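Local coordinates for protein predicted aminoglycoside phosphotransferase (Brachybacterium faecium, PDB 5UXC) that probably inactivates macrolide antibiotics by phosphorylating their 2'-hydroxyl, using a guanine nucleotide held in a kinase-like fold, at residues A[45-50]-A[89-94]; A[65-70]-A[142-147]; A[76-81]-A[93-98]. All blocks are in the same frame, centred on the assembly; numbering follows the deposited sequence.

Interaction 1 (A[45-50]-A[89-94]); sequences GDWVLR and LIAYPL. With GDP (guanosine-5'-diphosphate), chain C.
Val48 and Tyr92 face each other as an antiparallel hydrogen-bonded pair, and their side chains together make a wall of the GDP pocket. Val48 lays its CB over one face of the phenol, 3.8 Å from the ring centroid, with CG1 near CZ and OH and with CG2 near CE2. Tyr92 CG sits between its backbone N and carbonyl carbon (chi1 53°), which turns the ring over the neighbouring strand and brings OH to GDP N7, a donated hydrogen bond of 2.7 Å. Farther along the same face Arg50 runs past the ring edge, its CD 4.0 Å from Tyr92 CE1. In the conformer described here, one of two, a bend at chi3 (74°) delivers its guanidinium to the diphosphate: NH1 donates to GDP O2B at 3.1 Å and NH2 to GDP O3A at 3.1 Å, with a weak bond from NH2 to O1A. At the other end Leu94 CD1 packs 3.4 Å from GDP N1, against the base.

The backbone ladder fixes these groups. Val48 and Tyr92 exchange N-H...O=C bonds, Arg50 and Ile90 do the same, and Leu94 N reaches Asp46 O from above the carbonyl plane. Between these rungs, at the non-hydrogen-bonded pairs, Pro93 CG lies over one face of the six-membered ring of Trp47, a CH-pi contact 4.2 Å from its centroid, and Leu49 CD2 meets Ala91 CB on the face away from the nucleotide. Asp46, bordering azithromycin, spends its carboxylate on Arg40. Phe34 makes a cation-pi contact with Arg50. Both strands are internal to the antiparallel N-lobe sheet, strand 46-52 flanked by 34-40 and strand 90-93 by 84-85.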
loop_
_atom_site.group_PDB
_atom_site.type_symbol
_atom_site.label_atom_id
_atom_site.label_comp_id
_atom_site.label_asym_id
_atom_site.label_seq_id
_atom_site.Cartn_x
_atom_site.Cartn_y
_atom_site.Cartn_z
ATOM N N GLY A 45 9.908 -18.144 -18.221
ATOM C CA GLY A 45 8.936 -17.336 -17.467
ATOM C C GLY A 45 9.620 -16.413 -16.470
ATOM O O GLY A 45 10.642 -16.744 -15.872
ATOM N N ASP A 46 9.057 -15.210 -16.273
ATOM C CA ASP A 46 9.644 -14.294 -15.319
ATOM C C ASP A 46 8.901 -14.351 -13.989
ATOM O O ASP A 46 7.668 -14.499 -13.942
ATOM C CB ASP A 46 9.633 -12.841 -15.824
ATOM C CG ASP A 46 10.414 -12.681 -17.097
ATOM O OD1 ASP A 46 11.478 -13.305 -17.173
ATOM O OD2 ASP A 46 10.000 -11.903 -17.968
ATOM N N TRP A 47 9.653 -14.206 -12.902
ATOM C CA TRP A 47 9.118 -14.475 -11.571
ATOM C C TRP A 47 9.525 -13.402 -10.572
ATOM O O TRP A 47 10.614 -12.829 -10.661
ATOM C CB TRP A 47 9.613 -15.828 -11.028
ATOM C CG TRP A 47 8.928 -16.993 -11.725
ATOM C CD1 TRP A 47 9.269 -17.568 -12.944
ATOM C CD2 TRP A 47 7.732 -17.651 -11.283
ATOM N NE1 TRP A 47 8.360 -18.577 -13.241
ATOM C CE2 TRP A 47 7.421 -18.644 -12.237
ATOM C CE3 TRP A 47 6.908 -17.516 -10.135
ATOM C CZ2 TRP A 47 6.326 -19.505 -12.088
ATOM C CZ3 TRP A 47 5.827 -18.368 -9.979
ATOM C CH2 TRP A 47 5.538 -19.365 -10.974
ATOM N N VAL A 48 8.637 -13.139 -9.611
ATOM C CA VAL A 48 8.963 -12.338 -8.437
ATOM C C VAL A 48 9.043 -13.259 -7.236
ATOM O O VAL A 48 8.146 -14.093 -7.034
ATOM C CB VAL A 48 7.906 -11.234 -8.174
ATOM C CG1 VAL A 48 8.306 -10.396 -6.960
ATOM C CG2 VAL A 48 7.704 -10.387 -9.387
ATOM N N LEU A 49 10.133 -13.163 -6.474
ATOM C CA LEU A 49 10.338 -13.909 -5.228
ATOM C C LEU A 49 10.125 -12.968 -4.043
ATOM O O LEU A 49 10.670 -11.853 -4.034
ATOM C CB LEU A 49 11.771 -14.502 -5.155
ATOM C CG LEU A 49 12.210 -15.247 -6.408
ATOM C CD1 LEU A 49 13.710 -15.670 -6.345
ATOM C CD2 LEU A 49 11.284 -16.452 -6.671
ATOM N N ARG A 50 9.281 -13.355 -3.077
ATOM C CA ARG A 50 9.151 -12.645 -1.809
ATOM C C ARG A 50 9.743 -13.515 -0.712
ATOM O O ARG A 50 9.265 -14.631 -0.466
ATOM C CB ARG A 50 7.695 -12.328 -1.481
ATOM C CG ARG A 50 7.035 -11.408 -2.419
ATOM C CD ARG A 50 5.614 -11.149 -1.921
ATOM N NE ARG A 50 5.568 -10.266 -0.764
ATOM C CZ ARG A 50 5.777 -8.954 -0.826
ATOM N NH1 ARG A 50 5.697 -8.202 0.254
ATOM N NH2 ARG A 50 6.061 -8.391 -1.978
ATOM N N LEU A 89 8.998 -19.277 1.278
ATOM C CA LEU A 89 9.079 -18.617 -0.022
ATOM C C LEU A 89 7.674 -18.329 -0.539
ATOM O O LEU A 89 6.798 -19.198 -0.487
ATOM C CB LEU A 89 9.849 -19.513 -1.026
ATOM C CG LEU A 89 9.868 -19.052 -2.483
ATOM C CD1 LEU A 89 10.663 -17.732 -2.618
ATOM C CD2 LEU A 89 10.477 -20.175 -3.377
ATOM N N ILE A 90 7.472 -17.116 -1.023
ATOM C CA ILE A 90 6.355 -16.774 -1.872
ATOM C C ILE A 90 6.900 -16.394 -3.233
ATOM O O ILE A 90 7.924 -15.702 -3.332
ATOM C CB ILE A 90 5.559 -15.594 -1.269
ATOM C CG1 ILE A 90 4.898 -16.034 0.031
ATOM C CG2 ILE A 90 4.574 -15.090 -2.281
ATOM C CD1 ILE A 90 4.575 -14.839 0.971
ATOM N N ALA A 91 6.216 -16.827 -4.296
ATOM C CA ALA A 91 6.659 -16.454 -5.628
ATOM C C ALA A 91 5.460 -16.333 -6.549
ATOM O O ALA A 91 4.517 -17.122 -6.446
ATOM C CB ALA A 91 7.631 -17.522 -6.210
ATOM N N TYR A 92 5.503 -15.375 -7.476
ATOM C CA TYR A 92 4.383 -15.157 -8.364
ATOM C C TYR A 92 4.938 -14.753 -9.710
ATOM O O TYR A 92 6.013 -14.148 -9.775
ATOM C CB TYR A 92 3.386 -14.089 -7.877
ATOM C CG TYR A 92 3.905 -12.701 -7.510
ATOM C CD1 TYR A 92 4.291 -12.405 -6.193
ATOM C CD2 TYR A 92 3.932 -11.671 -8.464
ATOM C CE1 TYR A 92 4.685 -11.078 -5.823
ATOM C CE2 TYR A 92 4.317 -10.359 -8.123
ATOM C CZ TYR A 92 4.676 -10.086 -6.795
ATOM O OH TYR A 92 5.036 -8.787 -6.410
ATOM N N PRO A 93 4.248 -15.091 -10.797
ATOM C CA PRO A 93 4.684 -14.622 -12.118
ATOM C C PRO A 93 4.733 -13.104 -12.165
ATOM O O PRO A 93 3.855 -12.413 -11.637
ATOM C CB PRO A 93 3.619 -15.164 -13.075
ATOM C CG PRO A 93 3.125 -16.455 -12.337
ATOM C CD PRO A 93 3.115 -16.050 -10.880
ATOM N N LEU A 94 5.788 -12.618 -12.804
ATOM C CA LEU A 94 5.983 -11.170 -12.944
ATOM C C LEU A 94 4.811 -10.569 -13.675
ATOM O O LEU A 94 4.434 -11.018 -14.770
ATOM C CB LEU A 94 7.284 -10.932 -13.752
ATOM C CG LEU A 94 7.401 -9.414 -14.104
ATOM C CD1 LEU A 94 8.212 -8.842 -13.005
ATOM C CD2 LEU A 94 8.077 -9.220 -15.459
HETATM P PB GDP C . 7.687 -4.747 -0.453
HETATM O O1B GDP C . 7.182 -3.326 -0.436
HETATM O O2B GDP C . 7.237 -5.577 0.674
HETATM O O3B GDP C . 9.268 -4.621 -0.489
HETATM O O3A GDP C . 7.189 -5.473 -1.795
HETATM P PA GDP C . 6.444 -5.003 -3.116
HETATM O O1A GDP C . 5.431 -6.082 -3.344
HETATM O O2A GDP C . 5.933 -3.580 -3.008
HETATM O "O5'" GDP C . 7.483 -5.095 -4.306
HETATM C "C5'" GDP C . 8.616 -4.219 -4.249
HETATM C "C4'" GDP C . 8.808 -3.526 -5.565
HETATM O "O4'" GDP C . 9.128 -4.509 -6.546
HETATM C "C3'" GDP C . 7.531 -2.866 -6.090
HETATM O "O3'" GDP C . 7.272 -1.527 -5.594
HETATM C "C2'" GDP C . 7.799 -2.820 -7.569
HETATM O "O2'" GDP C . 8.793 -1.812 -7.895
HETATM C "C1'" GDP C . 8.539 -4.151 -7.786
HETATM N N9 GDP C . 7.604 -5.260 -8.143
HETATM C C8 GDP C . 7.025 -6.138 -7.306
HETATM N N7 GDP C . 6.260 -7.022 -8.026
HETATM C C5 GDP C . 6.361 -6.650 -9.324
HETATM C C6 GDP C . 5.838 -7.091 -10.624
HETATM O O6 GDP C . 5.095 -8.095 -10.698
HETATM N N1 GDP C . 6.232 -6.431 -11.741
HETATM C C2 GDP C . 7.070 -5.372 -11.716
HETATM N N2 GDP C . 7.406 -4.775 -12.869
HETATM N N3 GDP C . 7.571 -4.883 -10.571
HETATM C C4 GDP C . 7.238 -5.472 -9.378
#

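Interaction 2 (A[65-70]-A[142-147]); sequences GRLLAM and TGIEVR
Arg66 and Thr142 join helix 58-71, the helix that follows the third strand of the N-lobe sheet in this kinase-like fold, to segment 142-147, which follows helix 136-140. The single hydrogen bond across the contact is made by the arginine: NE donates to Thr142 O at 2.7 Å, with an N-H...O angle of 164°. The acceptor lies close to the guanidinium plane, at its edge, whereas the donor is tilted 28° from the carbonyl plane. A bend at chi3 (-79°) carries the guanidinium round to this oxygen, with CD alongside it. Arg66 thus grips a carbonyl at the point where the chain turns away, for the helical path ends at Gly143, whose phi is positive. The threonine's own hydroxyl is engaged elsewhere, OG1 being hydrogen-bonded to Ala139 O in the preceding helix.

Van der Waals packing supplies the rest. Thr142 rests on the helix through both CB and its methyl: CB lies 3.9 Å from Arg66 CB, and CG2 sits over the helix backbone, 3.8 Å from Leu67 CA. Leu67 continues the apolar patch toward the next part of the turn, where its CG approaches Ile144 CG2 at 4.2 Å. Ile144 in turn packs on Ala139, and the selenomethionine at position 70 on Ala138, bringing helix 136-140 into the same patch.

At the other end of the patch, the chain of Met70 crosses Thr142 at about a right angle and sets its CG 3.6 Å from Thr142 CG2.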
loop_
_atom_site.group_PDB
_atom_site.type_symbol
_atom_site.label_atom_id
_atom_site.label_comp_id
_atom_site.label_asym_id
_atom_site.label_seq_id
_atom_site.Cartn_x
_atom_site.Cartn_y
_atom_site.Cartn_z
ATOM N N GLY A 65 -2.276 -13.886 1.467
ATOM C CA GLY A 65 -2.556 -14.908 0.474
ATOM C C GLY A 65 -4.038 -15.213 0.357
ATOM O O GLY A 65 -4.549 -15.408 -0.756
ATOM N N ARG A 66 -4.738 -15.329 1.499
ATOM C CA ARG A 66 -6.169 -15.599 1.447
ATOM C C ARG A 66 -6.890 -14.451 0.754
ATOM O O ARG A 66 -7.817 -14.652 -0.040
ATOM C CB ARG A 66 -6.717 -15.793 2.865
ATOM C CG ARG A 66 -6.144 -17.079 3.559
ATOM C CD ARG A 66 -6.944 -17.363 4.866
ATOM N NE ARG A 66 -6.520 -16.518 5.972
ATOM C CZ ARG A 66 -5.429 -16.743 6.706
ATOM N NH1 ARG A 66 -4.646 -17.787 6.440
ATOM N NH2 ARG A 66 -5.120 -15.935 7.709
ATOM N N LEU A 67 -6.513 -13.236 1.113
ATOM C CA LEU A 67 -7.079 -12.042 0.478
ATOM C C LEU A 67 -6.939 -12.114 -1.054
ATOM O O LEU A 67 -7.903 -11.864 -1.800
ATOM C CB LEU A 67 -6.401 -10.791 1.062
ATOM C CG LEU A 67 -6.998 -9.393 0.759
ATOM C CD1 LEU A 67 -6.421 -8.883 -0.544
ATOM C CD2 LEU A 67 -8.543 -9.346 0.707
ATOM N N LEU A 68 -5.703 -12.358 -1.503
ATOM C CA LEU A 68 -5.446 -12.336 -2.936
ATOM C C LEU A 68 -6.239 -13.401 -3.663
ATOM O O LEU A 68 -6.675 -13.195 -4.799
ATOM C CB LEU A 68 -3.950 -12.543 -3.189
ATOM C CG LEU A 68 -3.091 -11.277 -2.916
ATOM C CD1 LEU A 68 -1.602 -11.710 -2.866
ATOM C CD2 LEU A 68 -3.358 -10.197 -3.982
ATOM N N ALA A 69 -6.426 -14.565 -3.027
ATOM C CA ALA A 69 -7.182 -15.625 -3.691
ATOM C C ALA A 69 -8.650 -15.228 -3.910
ATOM O O ALA A 69 -9.229 -15.508 -4.975
ATOM C CB ALA A 69 -7.061 -16.933 -2.860
HETATM N N MSE A 70 -9.258 -14.539 -2.942
HETATM C CA MSE A 70 -10.665 -14.157 -3.100
HETATM C C MSE A 70 -10.790 -12.908 -3.964
HETATM O O MSE A 70 -11.771 -12.777 -4.662
HETATM C CB MSE A 70 -11.376 -13.921 -1.764
HETATM C CG MSE A 70 -10.874 -12.861 -0.898
HETATM SE SE MSE A 70 -11.780 -11.108 -1.284
HETATM C CE MSE A 70 -13.603 -11.571 -1.316
ATOM N N THR A 142 -11.187 -13.423 5.219
ATOM C CA THR A 142 -9.770 -13.759 4.996
ATOM C C THR A 142 -8.897 -13.551 6.222
ATOM O O THR A 142 -7.778 -14.104 6.275
ATOM C CB THR A 142 -9.181 -12.945 3.837
ATOM O OG1 THR A 142 -9.237 -11.534 4.177
ATOM C CG2 THR A 142 -10.002 -13.186 2.609
ATOM N N GLY A 143 -9.348 -12.753 7.197
ATOM C CA GLY A 143 -8.551 -12.480 8.376
ATOM C C GLY A 143 -7.991 -11.060 8.430
ATOM O O GLY A 143 -7.294 -10.728 9.392
ATOM N N ILE A 144 -8.238 -10.249 7.408
ATOM C CA ILE A 144 -7.736 -8.867 7.417
ATOM C C ILE A 144 -8.401 -8.088 8.541
ATOM O O ILE A 144 -9.483 -8.440 9.042
ATOM C CB ILE A 144 -7.971 -8.162 6.071
ATOM C CG1 ILE A 144 -9.461 -8.108 5.753
ATOM C CG2 ILE A 144 -7.135 -8.814 4.942
ATOM C CD1 ILE A 144 -9.780 -7.328 4.458
ATOM N N GLU A 145 -7.792 -6.963 8.893
ATOM C CA GLU A 145 -8.319 -6.063 9.914
ATOM C C GLU A 145 -9.612 -5.430 9.405
ATOM O O GLU A 145 -9.762 -5.188 8.218
ATOM C CB GLU A 145 -7.308 -4.985 10.280
ATOM C CG GLU A 145 -6.875 -5.013 11.737
ATOM C CD GLU A 145 -5.635 -4.178 12.000
ATOM O OE1 GLU A 145 -4.692 -4.688 12.631
ATOM O OE2 GLU A 145 -5.604 -3.005 11.580
ATOM N N VAL A 146 -10.531 -5.148 10.314
ATOM C CA VAL A 146 -11.847 -4.613 9.944
ATOM C C VAL A 146 -12.188 -3.475 10.893
ATOM O O VAL A 146 -12.237 -3.676 12.109
ATOM C CB VAL A 146 -12.945 -5.707 10.004
ATOM C CG1 VAL A 146 -14.330 -5.102 9.839
ATOM C CG2 VAL A 146 -12.697 -6.784 8.930
ATOM N N ARG A 147 -12.466 -2.296 10.343
ATOM C CA ARG A 147 -12.902 -1.176 11.170
ATOM C C ARG A 147 -14.153 -0.553 10.575
ATOM O O ARG A 147 -14.180 -0.256 9.376
ATOM C CB ARG A 147 -11.830 -0.072 11.261
ATOM C CG ARG A 147 -10.585 -0.508 12.009
ATOM C CD ARG A 147 -9.539 0.614 12.095
ATOM N NE ARG A 147 -8.479 0.208 13.019
ATOM C CZ ARG A 147 -7.487 -0.612 12.690
ATOM N NH1 ARG A 147 -7.407 -1.100 11.444
ATOM N NH2 ARG A 147 -6.583 -0.951 13.607
#

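Interaction 3 (A[76-81]-A[93-98]); sequences DVAVPD and PLLPGS. With GDP (guanosine-5'-diphosphate), chain C.
The hinge between the lobes of this kinase-like fold, where the guanine base of GDP is read, lies in 93-98, and Leu95 links it to 76-81. The backbone of Leu95 pairs with the base: Leu95 N donates to GDP O6 at 2.8 Å, and GDP N1 returns a weak bond to Leu95 O. Its CB still touches GDP O6, but the branch runs on to the loop 76-81. With CG anti to the carbonyl carbon (chi1 -65°), the two methyls reach different parts of that loop. CD2 meets Ala78 CB at 3.7 Å, while CD1 lies against the backbone at Pro80 N, also 3.7 Å away, and reaches the proline ring at CG.

No direct hydrogen bond crosses the contact. A water spans it instead, accepting from Asp81 N at 2.9 Å and donating to Pro93 O at 2.8 Å. Beside it Pro93 CD packs 3.3 Å from Asp81 O. The carboxylate of Asp81 turns to Arg83 in a salt bridge.

Around these loops, Ala78 bonds through its backbone to Thr211 and Val213, Leu95 packs on Ala212 of strand 209-213, and Val79 and Pro80 lean on Leu68 of helix 58-71.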
loop_
_atom_site.group_PDB
_atom_site.type_symbol
_atom_site.label_atom_id
_atom_site.label_comp_id
_atom_site.label_asym_id
_atom_site.label_seq_id
_atom_site.Cartn_x
_atom_site.Cartn_y
_atom_site.Cartn_z
ATOM N N ASP A 76 -10.401 -5.762 -12.643
ATOM C CA ASP A 76 -9.905 -5.728 -14.018
ATOM C C ASP A 76 -8.476 -5.171 -14.098
ATOM O O ASP A 76 -8.106 -4.480 -15.067
ATOM C CB ASP A 76 -10.844 -4.922 -14.900
ATOM C CG ASP A 76 -12.115 -5.645 -15.172
ATOM O OD1 ASP A 76 -12.050 -6.873 -15.298
ATOM O OD2 ASP A 76 -13.164 -4.978 -15.253
ATOM N N VAL A 77 -7.689 -5.411 -13.075
ATOM C CA VAL A 77 -6.247 -5.276 -13.137
ATOM C C VAL A 77 -5.704 -6.579 -12.559
ATOM O O VAL A 77 -6.369 -7.238 -11.759
ATOM C CB VAL A 77 -5.735 -4.083 -12.313
ATOM C CG1 VAL A 77 -6.288 -2.747 -12.890
ATOM C CG2 VAL A 77 -6.136 -4.248 -10.877
ATOM N N ALA A 78 -4.463 -6.923 -12.916
ATOM C CA ALA A 78 -3.851 -8.137 -12.370
ATOM C C ALA A 78 -3.437 -7.896 -10.926
ATOM O O ALA A 78 -3.042 -6.790 -10.560
ATOM C CB ALA A 78 -2.598 -8.543 -13.195
ATOM N N VAL A 79 -3.452 -8.950 -10.100
ATOM C CA VAL A 79 -2.830 -8.869 -8.775
ATOM C C VAL A 79 -1.921 -10.075 -8.626
ATOM O O VAL A 79 -2.073 -11.037 -9.387
ATOM C CB VAL A 79 -3.880 -8.801 -7.630
ATOM C CG1 VAL A 79 -4.824 -7.564 -7.823
ATOM C CG2 VAL A 79 -4.783 -10.099 -7.535
ATOM N N PRO A 80 -0.991 -10.070 -7.663
ATOM C CA PRO A 80 0.003 -11.172 -7.609
ATOM C C PRO A 80 -0.681 -12.521 -7.426
ATOM O O PRO A 80 -1.574 -12.664 -6.577
ATOM C CB PRO A 80 0.869 -10.834 -6.398
ATOM C CG PRO A 80 0.860 -9.193 -6.405
ATOM C CD PRO A 80 -0.622 -8.965 -6.725
ATOM N N ASP A 81 -0.254 -13.494 -8.239
ATOM C CA ASP A 81 -0.842 -14.849 -8.198
ATOM C C ASP A 81 0.228 -15.718 -7.575
ATOM O O ASP A 81 1.175 -16.125 -8.255
ATOM C CB ASP A 81 -1.212 -15.272 -9.616
ATOM C CG ASP A 81 -1.668 -16.709 -9.734
ATOM O OD1 ASP A 81 -1.675 -17.433 -8.730
ATOM O OD2 ASP A 81 -1.995 -17.073 -10.879
ATOM N N PRO A 93 4.248 -15.091 -10.797
ATOM C CA PRO A 93 4.684 -14.622 -12.118
ATOM C C PRO A 93 4.733 -13.104 -12.165
ATOM O O PRO A 93 3.855 -12.413 -11.637
ATOM C CB PRO A 93 3.619 -15.164 -13.075
ATOM C CG PRO A 93 3.125 -16.455 -12.337
ATOM C CD PRO A 93 3.115 -16.050 -10.880
ATOM N N LEU A 94 5.788 -12.618 -12.804
ATOM C CA LEU A 94 5.983 -11.170 -12.944
ATOM C C LEU A 94 4.811 -10.569 -13.675
ATOM O O LEU A 94 4.434 -11.018 -14.770
ATOM C CB LEU A 94 7.284 -10.932 -13.752
ATOM C CG LEU A 94 7.401 -9.414 -14.104
ATOM C CD1 LEU A 94 8.212 -8.842 -13.005
ATOM C CD2 LEU A 94 8.077 -9.220 -15.459
ATOM N N LEU A 95 4.215 -9.443 -13.016
ATOM C CA LEU A 95 3.028 -8.839 -13.587
ATOM C C LEU A 95 3.453 -7.799 -14.627
ATOM O O LEU A 95 4.514 -7.187 -14.496
ATOM C CB LEU A 95 2.204 -8.147 -12.483
ATOM C CG LEU A 95 1.684 -9.194 -11.485
ATOM C CD1 LEU A 95 1.152 -8.528 -10.240
ATOM C CD2 LEU A 95 0.618 -10.048 -12.148
ATOM N N PRO A 96 2.635 -7.596 -15.647
ATOM C CA PRO A 96 3.032 -6.717 -16.756
ATOM C C PRO A 96 2.856 -5.245 -16.406
ATOM O O PRO A 96 2.002 -4.876 -15.597
ATOM C CB PRO A 96 2.055 -7.105 -17.869
ATOM C CG PRO A 96 0.797 -7.416 -17.130
ATOM C CD PRO A 96 1.287 -8.150 -15.845
ATOM N N GLY A 97 3.629 -4.408 -17.120
ATOM C CA GLY A 97 3.612 -2.954 -16.926
ATOM C C GLY A 97 4.827 -2.481 -16.154
ATOM O O GLY A 97 5.679 -3.264 -15.701
ATOM N N SER A 98 4.911 -1.164 -16.014
ATOM C CA SER A 98 6.030 -0.533 -15.348
ATOM C C SER A 98 5.521 0.178 -14.106
ATOM O O SER A 98 4.460 0.789 -14.166
ATOM C CB SER A 98 6.749 0.526 -16.246
ATOM O OG SER A 98 7.089 0.005 -17.530
HETATM P PB GDP C . 7.687 -4.747 -0.453
HETATM O O1B GDP C . 7.182 -3.326 -0.436
HETATM O O2B GDP C . 7.237 -5.577 0.674
HETATM O O3B GDP C . 9.268 -4.621 -0.489
HETATM O O3A GDP C . 7.189 -5.473 -1.795
HETATM P PA GDP C . 6.444 -5.003 -3.116
HETATM O O1A GDP C . 5.431 -6.082 -3.344
HETATM O O2A GDP C . 5.933 -3.580 -3.008
HETATM O "O5'" GDP C . 7.483 -5.095 -4.306
HETATM C "C5'" GDP C . 8.616 -4.219 -4.249
HETATM C "C4'" GDP C . 8.808 -3.526 -5.565
HETATM O "O4'" GDP C . 9.128 -4.509 -6.546
HETATM C "C3'" GDP C . 7.531 -2.866 -6.090
HETATM O "O3'" GDP C . 7.272 -1.527 -5.594
HETATM C "C2'" GDP C . 7.799 -2.820 -7.569
HETATM O "O2'" GDP C . 8.793 -1.812 -7.895
HETATM C "C1'" GDP C . 8.539 -4.151 -7.786
HETATM N N9 GDP C . 7.604 -5.260 -8.143
HETATM C C8 GDP C . 7.025 -6.138 -7.306
HETATM N N7 GDP C . 6.260 -7.022 -8.026
HETATM C C5 GDP C . 6.361 -6.650 -9.324
HETATM C C6 GDP C . 5.838 -7.091 -10.624
HETATM O O6 GDP C . 5.095 -8.095 -10.698
HETATM N N1 GDP C . 6.232 -6.431 -11.741
HETATM C C2 GDP C . 7.070 -5.372 -11.716
HETATM N N2 GDP C . 7.406 -4.775 -12.869
HETATM N N3 GDP C . 7.571 -4.883 -10.571
HETATM C C4 GDP C . 7.238 -5.472 -9.378
HETATM O O HOH W 1 1.361 -13.029 -10.624
#

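Overall arrangement
Interactions 1 and 3 are consecutive parts of the nucleotide cleft: they share Pro93 and Leu94, touch where Tyr92 meets Pro80 and Asp81, and both contact GDP. Interaction 1 is the buried one, built on a full backbone ladder, with a charged side chain serving the diphosphate. Interaction 3 is partly buried and joins two loops by apolar contacts and a water, the backbone of Leu95 being turned to the base. Interaction 2, its centre about 20 Å from that of interaction 1, is partly buried, does not touch GDP, and combines one arginine-to-carbonyl bond with apolar packing. Helix 58-71 connects it to the cleft, since Leu68 packs on Val79 and Pro80 of interaction 3.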